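Local coordinates for protein putative invasin (Yersinia pseudotuberculosis IP 31758, PDB 5N40) that probably mediates attachment of the bacterium to host cells, as an invasin-type adhesin with Ig-like domains carrying a C-type lectin-like domain, at residues A23-S29 with T71-L77; V137-M143 with G176-G182; A268-S273 with D341-N347. The protein carries 1 engineered substitution. One frame throughout, in Å; residues are numbered along the deposited sequence. Where two conformers were deposited one is given.

Interaction 1: residues A23-S29 with T71-L77; sequences ANGSDTS and TLTAGTL
Gly25 N reaches across to Gly75 O at 3.0 Å from well above the carbonyl plane, an off-axis bond made where two antiparallel strands of an Ig-like invasin domain have given way to loops. In the sheet, strand 28-34 lies between strands 13-22 and 67-73, and the regular pairing with 67-73 survives at Ser29 and Leu72, whose backbones exchange two hydrogen bonds. Two residues on, past the non-hydrogen-bonded pair Thr28-Thr73, Ala74 N still meets Asp27 O in a nearly straight bond of 2.8 Å. The turn from Asn24 to Asp27 is shaped by the Asn24 side chain: its OD1 accepts from Ser26 N, an Asx turn, and from Asp27 N at 2.8 Å on a lone pair, while ND2 donates to Asp27 OD1 from above the carboxylate plane. The other oxygen, Asp27 OD2, takes the backbone N of Glu22, so the carboxylate fastens the turn to the preceding strand. Thr28 and Thr73 lie side by side on one face of the sheet. With Thr73 CG2 anti to its own backbone N (OG1 at chi1 -62°), that methyl is swung to 3.6 Å from Gly25 O. At the loop end a water donates to both Ala23 O and Thr76 O, 2.7 Å and 2.8 Å away.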
ATOM      1  N   ALA A  23      21.709   5.262 -14.423  1.00 16.27           N
ATOM      2  CA  ALA A  23      22.156   5.213 -13.027  1.00 13.47           C
ATOM      3  C   ALA A  23      22.238   3.764 -12.536  1.00 12.24           C
ATOM      4  O   ALA A  23      21.531   3.344 -11.619  1.00 14.09           O
ATOM      5  CB  ALA A  23      21.220   6.032 -12.144  1.00 16.83           C
ATOM      6  N   ASN A  24      23.143   3.003 -13.162  1.00 14.22           N
ATOM      7  CA  ASN A  24      23.278   1.572 -12.910  1.00 12.86           C
ATOM      8  C   ASN A  24      24.648   1.184 -12.357  1.00 13.33           C
ATOM      9  O   ASN A  24      24.948  -0.013 -12.260  1.00 16.06           O
ATOM     10  CB  ASN A  24      22.995   0.786 -14.193  1.00 15.23           C
ATOM     11  CG  ASN A  24      23.981   1.105 -15.311  1.00 14.03           C
ATOM     12  OD1 ASN A  24      25.004   1.765 -15.087  1.00 11.87           O
ATOM     13  ND2 ASN A  24      23.680   0.632 -16.516  1.00 16.65           N
ATOM     14  N   GLY A  25      25.478   2.153 -11.984  1.00 12.85           N
ATOM     15  CA  GLY A  25      26.785   1.862 -11.431  1.00 12.59           C
ATOM     16  C   GLY A  25      27.802   1.343 -12.419  1.00 18.70           C
ATOM     17  O   GLY A  25      28.900   0.952 -12.002  1.00 17.16           O
ATOM     18  N   SER A  26      27.481   1.328 -13.717  1.00 14.77           N
ATOM     19  CA  SER A  26      28.386   0.740 -14.700  1.00 14.20           C
ATOM     20  C   SER A  26      28.473   1.491 -16.019  1.00 16.69           C
ATOM     21  O   SER A  26      29.510   1.378 -16.680  1.00 16.19           O
ATOM     22  CB  SER A  26      27.987  -0.711 -14.993  1.00 15.46           C
ATOM     23  OG  SER A  26      26.677  -0.782 -15.524  1.00 19.85           O
ATOM     24  N   ASP A  27      27.448   2.231 -16.445  1.00 12.99           N
ATOM     25  CA  ASP A  27      27.546   2.986 -17.696  1.00 14.03           C
ATOM     26  C   ASP A  27      28.674   4.008 -17.603  1.00 14.92           C
ATOM     27  O   ASP A  27      28.930   4.576 -16.543  1.00 15.42           O
ATOM     28  CB  ASP A  27      26.231   3.714 -18.001  1.00 12.43           C
ATOM     29  CG  ASP A  27      25.192   2.830 -18.672  1.00 17.31           C
ATOM     30  OD1 ASP A  27      25.398   1.606 -18.768  1.00 17.03           O
ATOM     31  OD2 ASP A  27      24.151   3.380 -19.099  1.00 15.48           O
ATOM     32  N   THR A  28      29.339   4.268 -18.732  1.00 14.80           N
ATOM     33  CA  THR A  28      30.497   5.150 -18.740  1.00 14.97           C
ATOM     34  C   THR A  28      30.344   6.245 -19.791  1.00 15.95           C
ATOM     35  O   THR A  28      29.572   6.126 -20.751  1.00 13.57           O
ATOM     36  CB  THR A  28      31.798   4.370 -18.999  1.00 15.33           C
ATOM     37  OG1 THR A  28      31.710   3.684 -20.253  1.00 16.56           O
ATOM     38  CG2 THR A  28      32.044   3.367 -17.881  1.00 14.98           C
ATOM     39  N   SER A  29      31.099   7.324 -19.573  1.00 13.96           N
ATOM     40  CA  SER A  29      31.207   8.436 -20.504  1.00 12.48           C
ATOM     41  C   SER A  29      32.627   8.980 -20.464  1.00 14.71           C
ATOM     42  O   SER A  29      33.278   8.973 -19.421  1.00 14.68           O
ATOM     43  CB  SER A  29      30.218   9.559 -20.169  1.00 17.73           C
ATOM     44  OG  SER A  29      30.358  10.639 -21.078  1.00 17.94           O
ATOM     45  N   THR A  71      37.491   8.784 -17.744  1.00 16.93           N
ATOM     46  CA  THR A  71      36.246   8.035 -17.849  1.00 18.03           C
ATOM     47  C   THR A  71      35.414   8.279 -16.595  1.00 13.83           C
ATOM     48  O   THR A  71      35.892   8.062 -15.477  1.00 17.47           O
ATOM     49  CB  THR A  71      36.515   6.542 -18.035  1.00 16.23           C
ATOM     50  OG1 THR A  71      37.202   6.331 -19.275  1.00 17.09           O
ATOM     51  CG2 THR A  71      35.208   5.745 -18.039  1.00 17.70           C
ATOM     52  N   LEU A  72      34.182   8.740 -16.790  1.00 14.28           N
ATOM     53  CA  LEU A  72      33.197   8.800 -15.726  1.00 16.57           C
ATOM     54  C   LEU A  72      32.378   7.520 -15.736  1.00 14.73           C
ATOM     55  O   LEU A  72      31.956   7.052 -16.795  1.00 16.54           O
ATOM     56  CB  LEU A  72      32.267  10.000 -15.907  1.00 16.35           C
ATOM     57  CG  LEU A  72      31.194  10.137 -14.826  1.00 18.48           C
ATOM     58  CD1 LEU A  72      31.631  11.121 -13.778  1.00 24.00           C
ATOM     59  CD2 LEU A  72      29.863  10.542 -15.411  1.00 24.91           C
ATOM     60  N   THR A  73      32.146   6.966 -14.551  1.00 13.53           N
ATOM     61  CA  THR A  73      31.267   5.821 -14.387  1.00 13.67           C
ATOM     62  C   THR A  73      30.063   6.255 -13.566  1.00 11.85           C
ATOM     63  O   THR A  73      30.220   6.898 -12.527  1.00 13.93           O
ATOM     64  CB  THR A  73      31.996   4.654 -13.710  1.00 13.94           C
ATOM     65  OG1 THR A  73      33.088   4.232 -14.546  1.00 16.39           O
ATOM     66  CG2 THR A  73      31.055   3.473 -13.484  1.00 16.62           C
ATOM     67  N   ALA A  74      28.869   5.922 -14.047  1.00 15.22           N
ATOM     68  CA  ALA A  74      27.656   6.282 -13.333  1.00 14.38           C
ATOM     69  C   ALA A  74      27.684   5.718 -11.918  1.00 14.67           C
ATOM     70  O   ALA A  74      28.265   4.663 -11.653  1.00 16.11           O
ATOM     71  CB  ALA A  74      26.430   5.757 -14.075  1.00 15.62           C
ATOM     72  N   GLY A  75      27.072   6.447 -10.998  1.00 11.71           N
ATOM     73  CA  GLY A  75      26.640   5.889  -9.733  1.00 10.82           C
ATOM     74  C   GLY A  75      25.259   5.290  -9.865  1.00 12.53           C
ATOM     75  O   GLY A  75      24.830   4.887 -10.952  1.00 12.53           O
ATOM     76  N   THR A  76      24.531   5.260  -8.749  1.00 12.21           N
ATOM     77  CA  THR A  76      23.169   4.742  -8.734  1.00 15.39           C
ATOM     78  C   THR A  76      22.128   5.820  -8.437  1.00 16.31           C
ATOM     79  O   THR A  76      20.953   5.491  -8.229  1.00 16.26           O
ATOM     80  CB  THR A  76      23.070   3.601  -7.722  1.00 14.75           C
ATOM     81  OG1 THR A  76      23.706   3.989  -6.502  1.00 14.19           O
ATOM     82  CG2 THR A  76      23.758   2.362  -8.272  1.00 16.83           C
ATOM     83  N   LEU A  77      22.516   7.094  -8.453  1.00 14.28           N
ATOM     84  CA  LEU A  77      21.605   8.212  -8.244  1.00 13.95           C
ATOM     85  C   LEU A  77      21.338   8.917  -9.567  1.00 18.11           C
ATOM     86  O   LEU A  77      22.276   9.280 -10.282  1.00 16.11           O
ATOM     87  CB  LEU A  77      22.181   9.213  -7.240  1.00 15.51           C
ATOM     88  CG  LEU A  77      22.513   8.641  -5.862  1.00 19.63           C
ATOM     89  CD1 LEU A  77      23.190   9.692  -4.986  1.00 21.36           C
ATOM     90  CD2 LEU A  77      21.260   8.104  -5.212  1.00 22.46           C
TER
HETATM   91  O   HOH W   1      19.536   3.776  -9.884  1.00 16.11           O

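Interaction 2: residues V137-M143 with G176-G182; sequences VAPNVKM and GMTDANG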
ATOM      1  N   VAL A 137      20.865  -6.739  -8.055  1.00 17.15           N
ATOM      2  CA  VAL A 137      19.987  -5.837  -7.322  1.00 17.32           C
ATOM      3  C   VAL A 137      20.329  -4.394  -7.671  1.00 17.30           C
ATOM      4  O   VAL A 137      21.487  -4.045  -7.948  1.00 16.22           O
ATOM      5  CB  VAL A 137      20.082  -6.074  -5.803  1.00 18.61           C
ATOM      6  CG1 VAL A 137      19.720  -7.519  -5.468  1.00 27.05           C
ATOM      7  CG2 VAL A 137      21.462  -5.714  -5.275  1.00 21.56           C
ATOM      8  N   ALA A 138      19.306  -3.544  -7.648  1.00 14.14           N
ATOM      9  CA  ALA A 138      19.439  -2.144  -8.037  1.00 13.81           C
ATOM     10  C   ALA A 138      19.205  -1.251  -6.820  1.00 14.83           C
ATOM     11  O   ALA A 138      18.051  -1.048  -6.410  1.00 11.60           O
ATOM     12  CB  ALA A 138      18.453  -1.811  -9.158  1.00 13.36           C
ATOM     13  N   PRO A 139      20.251  -0.728  -6.190  1.00 11.79           N
ATOM     14  CA  PRO A 139      20.059   0.141  -5.031  1.00 12.95           C
ATOM     15  C   PRO A 139      19.740   1.571  -5.439  1.00 11.97           C
ATOM     16  O   PRO A 139      20.046   2.022  -6.543  1.00 12.93           O
ATOM     17  CB  PRO A 139      21.406   0.067  -4.304  1.00 15.34           C
ATOM     18  CG  PRO A 139      22.394  -0.194  -5.385  1.00 16.27           C
ATOM     19  CD  PRO A 139      21.677  -1.001  -6.447  1.00 13.90           C
ATOM     20  N   ASN A 140      19.088   2.275  -4.512  1.00 11.16           N
ATOM     21  CA  ASN A 140      18.829   3.709  -4.626  1.00 14.47           C
ATOM     22  C   ASN A 140      17.860   4.040  -5.757  1.00 16.13           C
ATOM     23  O   ASN A 140      17.883   5.145  -6.309  1.00 19.02           O
ATOM     24  CB  ASN A 140      20.140   4.486  -4.784  1.00 13.76           C
ATOM     25  CG  ASN A 140      21.044   4.340  -3.570  1.00 15.24           C
ATOM     26  OD1 ASN A 140      20.603   4.496  -2.426  1.00 15.04           O
ATOM     27  ND2 ASN A 140      22.305   4.011  -3.805  1.00 15.43           N
ATOM     28  N   VAL A 141      16.966   3.111  -6.073  1.00 13.22           N
ATOM     29  CA  VAL A 141      15.928   3.323  -7.076  1.00 13.55           C
ATOM     30  C   VAL A 141      14.729   3.993  -6.410  1.00 15.10           C
ATOM     31  O   VAL A 141      14.137   3.441  -5.473  1.00 13.18           O
ATOM     32  CB  VAL A 141      15.518   2.000  -7.735  1.00 13.60           C
ATOM     33  CG1 VAL A 141      14.299   2.202  -8.640  1.00 13.43           C
ATOM     34  CG2 VAL A 141      16.689   1.400  -8.534  1.00 10.13           C
ATOM     35  N   LYS A 142      14.362   5.170  -6.907  1.00 14.99           N
ATOM     36  CA  LYS A 142      13.226   5.903  -6.363  1.00 15.73           C
ATOM     37  C   LYS A 142      11.915   5.192  -6.689  1.00 14.81           C
ATOM     38  O   LYS A 142      11.692   4.760  -7.821  1.00 14.51           O
ATOM     39  CB  LYS A 142      13.209   7.324  -6.923  1.00 19.03           C
ATOM     40  CG  LYS A 142      14.357   8.196  -6.428  1.00 16.73           C
ATOM     41  CD  LYS A 142      14.223   9.616  -6.986  1.00 25.63           C
ATOM     42  CE  LYS A 142      15.305  10.542  -6.456  1.00 31.92           C
ATOM     43  NZ  LYS A 142      15.191  11.919  -7.036  1.00 41.06           N
ATOM     44  N   MET A 143      11.034   5.113  -5.692  1.00 15.18           N
ATOM     45  CA  MET A 143       9.805   4.334  -5.781  0.51 13.09           C
ATOM     46  C   MET A 143       8.611   5.176  -5.358  1.00 12.95           C
ATOM     47  O   MET A 143       8.715   6.004  -4.447  1.00 17.28           O
ATOM     48  CB  MET A 143       9.888   3.089  -4.890  0.51 14.01           C
ATOM     49  CG  MET A 143       9.051   1.911  -5.374  0.51 14.99           C
ATOM     50  SD  MET A 143       9.655   1.162  -6.902  0.51 15.31           S
ATOM     51  CE  MET A 143      11.306   0.658  -6.428  0.51 14.26           C
ATOM     52  N   GLY A 176      10.483   7.149  -1.401  1.00 16.19           N
ATOM     53  CA  GLY A 176      11.500   6.293  -0.815  1.00 15.58           C
ATOM     54  C   GLY A 176      12.324   5.651  -1.906  1.00 17.38           C
ATOM     55  O   GLY A 176      12.036   5.792  -3.098  1.00 17.35           O
ATOM     56  N   MET A 177      13.364   4.939  -1.474  1.00 16.73           N
ATOM     57  CA  MET A 177      14.329   4.326  -2.379  1.00 16.07           C
ATOM     58  C   MET A 177      14.624   2.902  -1.947  1.00 14.79           C
ATOM     59  O   MET A 177      14.556   2.575  -0.764  1.00 16.17           O
ATOM     60  CB  MET A 177      15.669   5.063  -2.386  1.00 18.69           C
ATOM     61  CG  MET A 177      15.725   6.337  -3.158  1.00 29.67           C
ATOM     62  SD  MET A 177      17.379   7.002  -2.948  1.00 26.70           S
ATOM     63  CE  MET A 177      17.212   8.553  -3.831  1.00 38.02           C
ATOM     64  N   THR A 178      15.021   2.073  -2.908  1.00 12.02           N
ATOM     65  CA  THR A 178      15.521   0.751  -2.557  1.00 12.79           C
ATOM     66  C   THR A 178      16.858   0.870  -1.833  1.00 14.95           C
ATOM     67  O   THR A 178      17.602   1.842  -2.011  1.00 15.30           O
ATOM     68  CB  THR A 178      15.684  -0.123  -3.792  1.00 11.51           C
ATOM     69  OG1 THR A 178      16.533   0.534  -4.734  1.00 12.52           O
ATOM     70  CG2 THR A 178      14.344  -0.405  -4.435  1.00 11.91           C
ATOM     71  N   ASP A 179      17.146  -0.121  -0.985  1.00 15.13           N
ATOM     72  CA  ASP A 179      18.344  -0.113  -0.156  1.00 15.93           C
ATOM     73  C   ASP A 179      19.493  -0.827  -0.868  1.00 15.76           C
ATOM     74  O   ASP A 179      19.433  -1.115  -2.065  1.00 13.43           O
ATOM     75  CB  ASP A 179      18.043  -0.722   1.221  1.00 14.67           C
ATOM     76  CG  ASP A 179      17.715  -2.218   1.179  1.00 18.04           C
ATOM     77  OD1 ASP A 179      17.921  -2.882   0.147  1.00 12.72           O
ATOM     78  OD2 ASP A 179      17.245  -2.747   2.215  1.00 16.38           O
ATOM     79  N   ALA A 180      20.581  -1.089  -0.129  1.00 15.72           N
ATOM     80  CA  ALA A 180      21.768  -1.680  -0.736  1.00 19.66           C
ATOM     81  C   ALA A 180      21.474  -3.033  -1.368  1.00 16.50           C
ATOM     82  O   ALA A 180      22.197  -3.454  -2.276  1.00 15.61           O
ATOM     83  CB  ALA A 180      22.883  -1.816   0.305  1.00 19.79           C
ATOM     84  N   ASN A 181      20.437  -3.735  -0.899  1.00 14.83           N
ATOM     85  CA  ASN A 181      20.042  -5.016  -1.471  1.00 13.79           C
ATOM     86  C   ASN A 181      18.919  -4.879  -2.492  1.00 16.53           C
ATOM     87  O   ASN A 181      18.319  -5.884  -2.887  1.00 16.11           O
ATOM     88  CB  ASN A 181      19.640  -5.990  -0.360  1.00 16.82           C
ATOM     89  CG  ASN A 181      20.765  -6.232   0.623  1.00 19.47           C
ATOM     90  OD1 ASN A 181      21.815  -6.762   0.262  1.00 23.40           O
ATOM     91  ND2 ASN A 181      20.550  -5.848   1.870  1.00 23.20           N
ATOM     92  N   GLY A 182      18.655  -3.662  -2.963  1.00 18.39           N
ATOM     93  CA  GLY A 182      17.610  -3.463  -3.942  1.00 15.84           C
ATOM     94  C   GLY A 182      16.204  -3.619  -3.409  1.00 12.72           C
ATOM     95  O   GLY A 182      15.269  -3.786  -4.200  1.00 13.16           O
TER
HETATM   96  O   HOH W   2      18.998   3.890  -0.514  1.00 26.87           O
HETATM   97  O   HOH W   3      10.191   8.227  -4.324  1.00 17.61           O
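Val137 sets its CB and CG1 each 3.4 Å from Asn181 O, packing on the type I turn that runs from Asp179 to Gly182. Ala138 follows, and its carbonyl O receives the hydroxyl of Thr178 in the carbonyl plane, on a lone pair, with OG1 2.8 Å away. Pro139 lays CB against Asp179 O at 3.2 Å. Asn140, at positive phi, sends its backbone N to Thr178 O from above the carbonyl plane; a water donating to both Asn140 OD1 and Thr178 O spans the same gap, and Asn140 ND2 bonds to Thr76 OG1 of the first Ig-like domain. Here the chain is about to enter strand 142-151 of the second Ig-like domain, and the loop before it is held largely through one threonine, Thr178, just past the short edge strand 176-177. Val141 N donates to Thr178 OG1 at 2.9 Å, so this buried hydroxyl both gives and takes; chi1 of 56° tucks OG1 between Thr178's own N and carbonyl carbon, facing the loop. Val141 O in turn accepts from Thr178 N. Lys142 stretches its aliphatic chain alongside the equally extended Met177, their CE atoms 3.8 Å apart. Met143 bonds through its backbone N to Gly176 O.

Interaction 3: residues A268-S273 with D341-N347; sequences AMFNQS and DVDGNYN
Met269 curls its thioether over the backbone of Asn345 and against the amide of Asn347, within the C-type lectin-like adhesion domain, where the chain of strand 265-269 meets the chain leaving helix 340-343. The side chain is bent at both outer torsions (chi2 -64°, chi3 -89°), which turns SD to 3.2 Å from Asn347 OD1 and CE to 3.5 Å from Asn345 O. Both ends of that amide are held: a water links OD1 to Ala268 O, and ND2 bonds to Gln309 O. A single antiparallel bridge joins Phe270 to Tyr346 by two backbone bonds, and Phe270 O, together with Gly344 O, is also held by the guanidinium of Arg312. The Tyr346 ring folds back so that Gly344 CA sits 3.5 Å above one face, toward the rim. Asn271 N-caps helix 272-278: with CG between its own N and carbonyl carbon (chi1 65°), OD1 accepts from Gln274 N, and ND2 makes only a weak bond to Val342 O. Gln272 and Asp341 run side by side, and their polar ends take Ser313 O and His322 as partners. Between their backbones, Asp341 O accepts from Gln272 N at 2.9 Å and also from a water at 2.6 Å.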
ATOM      1  N   ALA A 268     -30.474 -12.635   6.510  1.00 17.71           N
ATOM      2  CA  ALA A 268     -31.723 -13.361   6.667  1.00 18.13           C
ATOM      3  C   ALA A 268     -32.397 -12.958   7.973  1.00 15.45           C
ATOM      4  O   ALA A 268     -31.731 -12.726   8.986  1.00 18.02           O
ATOM      5  CB  ALA A 268     -31.470 -14.866   6.652  1.00 17.61           C
ATOM      6  N   MET A 269     -33.727 -12.886   7.946  1.00 18.42           N
ATOM      7  CA  MET A 269     -34.515 -12.478   9.101  1.00 18.20           C
ATOM      8  C   MET A 269     -35.699 -13.424   9.258  1.00 21.64           C
ATOM      9  O   MET A 269     -36.182 -13.998   8.278  1.00 20.14           O
ATOM     10  CB  MET A 269     -35.000 -11.028   8.960  1.00 19.91           C
ATOM     11  CG  MET A 269     -33.888 -10.032   8.657  1.00 23.38           C
ATOM     12  SD  MET A 269     -32.652  -9.870   9.970  1.00 20.80           S
ATOM     13  CE  MET A 269     -33.388  -8.583  10.971  1.00 18.75           C
ATOM     14  N   PHE A 270     -36.168 -13.576  10.499  1.00 22.58           N
ATOM     15  CA  PHE A 270     -37.045 -14.678  10.863  1.00 24.09           C
ATOM     16  C   PHE A 270     -38.132 -14.214  11.824  1.00 22.04           C
ATOM     17  O   PHE A 270     -37.915 -13.324  12.649  1.00 20.55           O
ATOM     18  CB  PHE A 270     -36.257 -15.813  11.536  1.00 24.13           C
ATOM     19  CG  PHE A 270     -35.091 -16.301  10.735  1.00 24.91           C
ATOM     20  CD1 PHE A 270     -33.875 -15.637  10.787  1.00 20.02           C
ATOM     21  CD2 PHE A 270     -35.208 -17.422   9.933  1.00 28.42           C
ATOM     22  CE1 PHE A 270     -32.798 -16.087  10.046  1.00 22.90           C
ATOM     23  CE2 PHE A 270     -34.133 -17.875   9.190  1.00 25.81           C
ATOM     24  CZ  PHE A 270     -32.927 -17.205   9.249  1.00 25.41           C
ATOM     25  N   ASN A 271     -39.305 -14.835  11.716  1.00 22.67           N
ATOM     26  CA  ASN A 271     -40.295 -14.736  12.778  1.00 25.03           C
ATOM     27  C   ASN A 271     -40.024 -15.842  13.793  1.00 25.84           C
ATOM     28  O   ASN A 271     -39.099 -16.644  13.639  1.00 21.22           O
ATOM     29  CB  ASN A 271     -41.722 -14.804  12.226  1.00 26.81           C
ATOM     30  CG  ASN A 271     -42.058 -16.145  11.591  1.00 29.81           C
ATOM     31  OD1 ASN A 271     -41.355 -17.140  11.772  1.00 34.08           O
ATOM     32  ND2 ASN A 271     -43.159 -16.174  10.843  1.00 40.62           N
ATOM     33  N   GLN A 272     -40.840 -15.894  14.846  1.00 21.41           N
ATOM     34  CA  GLN A 272     -40.546 -16.799  15.953  1.00 22.45           C
ATOM     35  C   GLN A 272     -40.596 -18.260  15.514  1.00 23.90           C
ATOM     36  O   GLN A 272     -39.712 -19.052  15.859  1.00 25.06           O
ATOM     37  CB  GLN A 272     -41.513 -16.541  17.107  1.00 23.89           C
ATOM     38  CG  GLN A 272     -41.120 -17.234  18.397  1.00 24.89           C
ATOM     39  CD  GLN A 272     -39.901 -16.615  19.068  1.00 25.15           C
ATOM     40  OE1 GLN A 272     -39.557 -15.455  18.829  1.00 21.56           O
ATOM     41  NE2 GLN A 272     -39.253 -17.390  19.935  1.00 28.44           N
ATOM     42  N   SER A 273     -41.625 -18.644  14.755  1.00 24.81           N
ATOM     43  CA  SER A 273     -41.755 -20.050  14.382  1.00 28.36           C
ATOM     44  C   SER A 273     -40.617 -20.491  13.467  1.00 24.19           C
ATOM     45  O   SER A 273     -40.117 -21.617  13.587  1.00 21.97           O
ATOM     46  CB  SER A 273     -43.113 -20.296  13.721  1.00 32.95           C
ATOM     47  OG  SER A 273     -43.260 -19.521  12.550  1.00 38.51           O
ATOM     48  N   ASP A 341     -44.282 -11.893  17.219  1.00 29.61           N
ATOM     49  CA  ASP A 341     -43.862 -13.275  17.008  1.00 25.32           C
ATOM     50  C   ASP A 341     -44.141 -13.743  15.587  1.00 28.72           C
ATOM     51  O   ASP A 341     -43.412 -14.591  15.060  1.00 24.30           O
ATOM     52  CB  ASP A 341     -44.564 -14.209  17.995  1.00 33.02           C
ATOM     53  CG  ASP A 341     -43.772 -14.424  19.272  1.00 31.58           C
ATOM     54  OD1 ASP A 341     -42.991 -13.528  19.666  1.00 32.14           O
ATOM     55  OD2 ASP A 341     -43.933 -15.507  19.878  1.00 29.64           O
ATOM     56  N   VAL A 342     -45.187 -13.221  14.959  1.00 31.73           N
ATOM     57  CA  VAL A 342     -45.632 -13.693  13.653  1.00 27.46           C
ATOM     58  C   VAL A 342     -45.164 -12.770  12.536  1.00 27.30           C
ATOM     59  O   VAL A 342     -44.623 -13.227  11.529  1.00 27.47           O
ATOM     60  CB  VAL A 342     -47.170 -13.846  13.644  1.00 29.60           C
ATOM     61  CG1 VAL A 342     -47.681 -14.145  12.242  1.00 27.78           C
ATOM     62  CG2 VAL A 342     -47.605 -14.943  14.607  1.00 25.51           C
ATOM     63  N   ASP A 343     -45.378 -11.462  12.693  1.00 29.49           N
ATOM     64  CA  ASP A 343     -45.075 -10.502  11.639  1.00 33.83           C
ATOM     65  C   ASP A 343     -43.671  -9.921  11.733  1.00 33.68           C
ATOM     66  O   ASP A 343     -43.195  -9.331  10.755  1.00 35.98           O
ATOM     67  CB  ASP A 343     -46.088  -9.353  11.666  1.00 33.17           C
ATOM     68  CG  ASP A 343     -47.513  -9.828  11.480  1.00 40.88           C
ATOM     69  OD1 ASP A 343     -47.708 -10.907  10.883  1.00 38.19           O
ATOM     70  OD2 ASP A 343     -48.439  -9.121  11.928  1.00 47.17           O
ATOM     71  N   GLY A 344     -43.002 -10.067  12.878  1.00 29.21           N
ATOM     72  CA  GLY A 344     -41.663  -9.516  13.043  1.00 27.34           C
ATOM     73  C   GLY A 344     -40.623 -10.358  12.329  1.00 25.67           C
ATOM     74  O   GLY A 344     -40.572 -11.581  12.496  1.00 26.37           O
ATOM     75  N   ASN A 345     -39.790  -9.702  11.521  1.00 27.72           N
ATOM     76  CA  ASN A 345     -38.655 -10.338  10.854  1.00 28.87           C
ATOM     77  C   ASN A 345     -37.398  -9.817  11.543  1.00 23.15           C
ATOM     78  O   ASN A 345     -36.915  -8.721  11.241  1.00 21.82           O
ATOM     79  CB  ASN A 345     -38.652 -10.049   9.357  1.00 30.73           C
ATOM     80  CG  ASN A 345     -39.739 -10.808   8.619  1.00 35.83           C
ATOM     81  OD1 ASN A 345     -40.029 -11.967   8.932  1.00 35.30           O
ATOM     82  ND2 ASN A 345     -40.348 -10.159   7.637  1.00 35.52           N
ATOM     83  N   TYR A 346     -36.883 -10.608  12.473  1.00 22.28           N
ATOM     84  CA  TYR A 346     -35.832 -10.187  13.381  1.00 21.74           C
ATOM     85  C   TYR A 346     -34.606 -11.072  13.198  1.00 15.18           C
ATOM     86  O   TYR A 346     -34.636 -12.092  12.506  1.00 17.93           O
ATOM     87  CB  TYR A 346     -36.314 -10.255  14.840  1.00 22.45           C
ATOM     88  CG  TYR A 346     -37.568  -9.459  15.136  1.00 24.64           C
ATOM     89  CD1 TYR A 346     -37.912  -8.348  14.382  1.00 21.46           C
ATOM     90  CD2 TYR A 346     -38.404  -9.821  16.187  1.00 23.25           C
ATOM     91  CE1 TYR A 346     -39.053  -7.620  14.662  1.00 26.11           C
ATOM     92  CE2 TYR A 346     -39.542  -9.101  16.473  1.00 26.78           C
ATOM     93  CZ  TYR A 346     -39.866  -8.001  15.711  1.00 33.97           C
ATOM     94  OH  TYR A 346     -41.008  -7.286  16.001  1.00 40.35           O
ATOM     95  N   ASN A 347     -33.514 -10.666  13.837  1.00 17.47           N
ATOM     96  CA  ASN A 347     -32.289 -11.449  13.798  1.00 16.01           C
ATOM     97  C   ASN A 347     -32.411 -12.693  14.663  1.00 17.79           C
ATOM     98  O   ASN A 347     -33.126 -12.712  15.669  1.00 17.92           O
ATOM     99  CB  ASN A 347     -31.108 -10.614  14.290  1.00 14.26           C
ATOM    100  CG  ASN A 347     -30.614  -9.617  13.257  1.00 17.74           C
ATOM    101  OD1 ASN A 347     -30.258  -9.989  12.141  1.00 19.87           O
ATOM    102  ND2 ASN A 347     -30.583  -8.343  13.630  1.00 18.31           N
TER
HETATM  103  O   HOH W   4     -30.591 -12.718  11.453  1.00 17.11           O
HETATM  104  O   HOH W   5     -44.263 -16.943  14.436  1.00 29.05           O

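An elongated adhesin illustrates how contacts can be strung out in series, each closing within its own domain before the next begins. Interactions 1 and 2 belong to successive Ig-like domains yet meet at the junction: their centres are 16 Å apart, and Thr76 OG1 lies 3.0 Å from Asn140 ND2, probably a hydrogen bond, with Leu77 CD2 packed 3.8 Å from Asn140 CB. Tyr131 is touched from both sides of this seam, by Asn24 and Thr76 of interaction 1 and by Ala138 and Pro139 of interaction 2. Interaction 3 stands apart in the lectin-like domain, its nearest atoms about 44 Å from interaction 2 and about 56 Å from interaction 1.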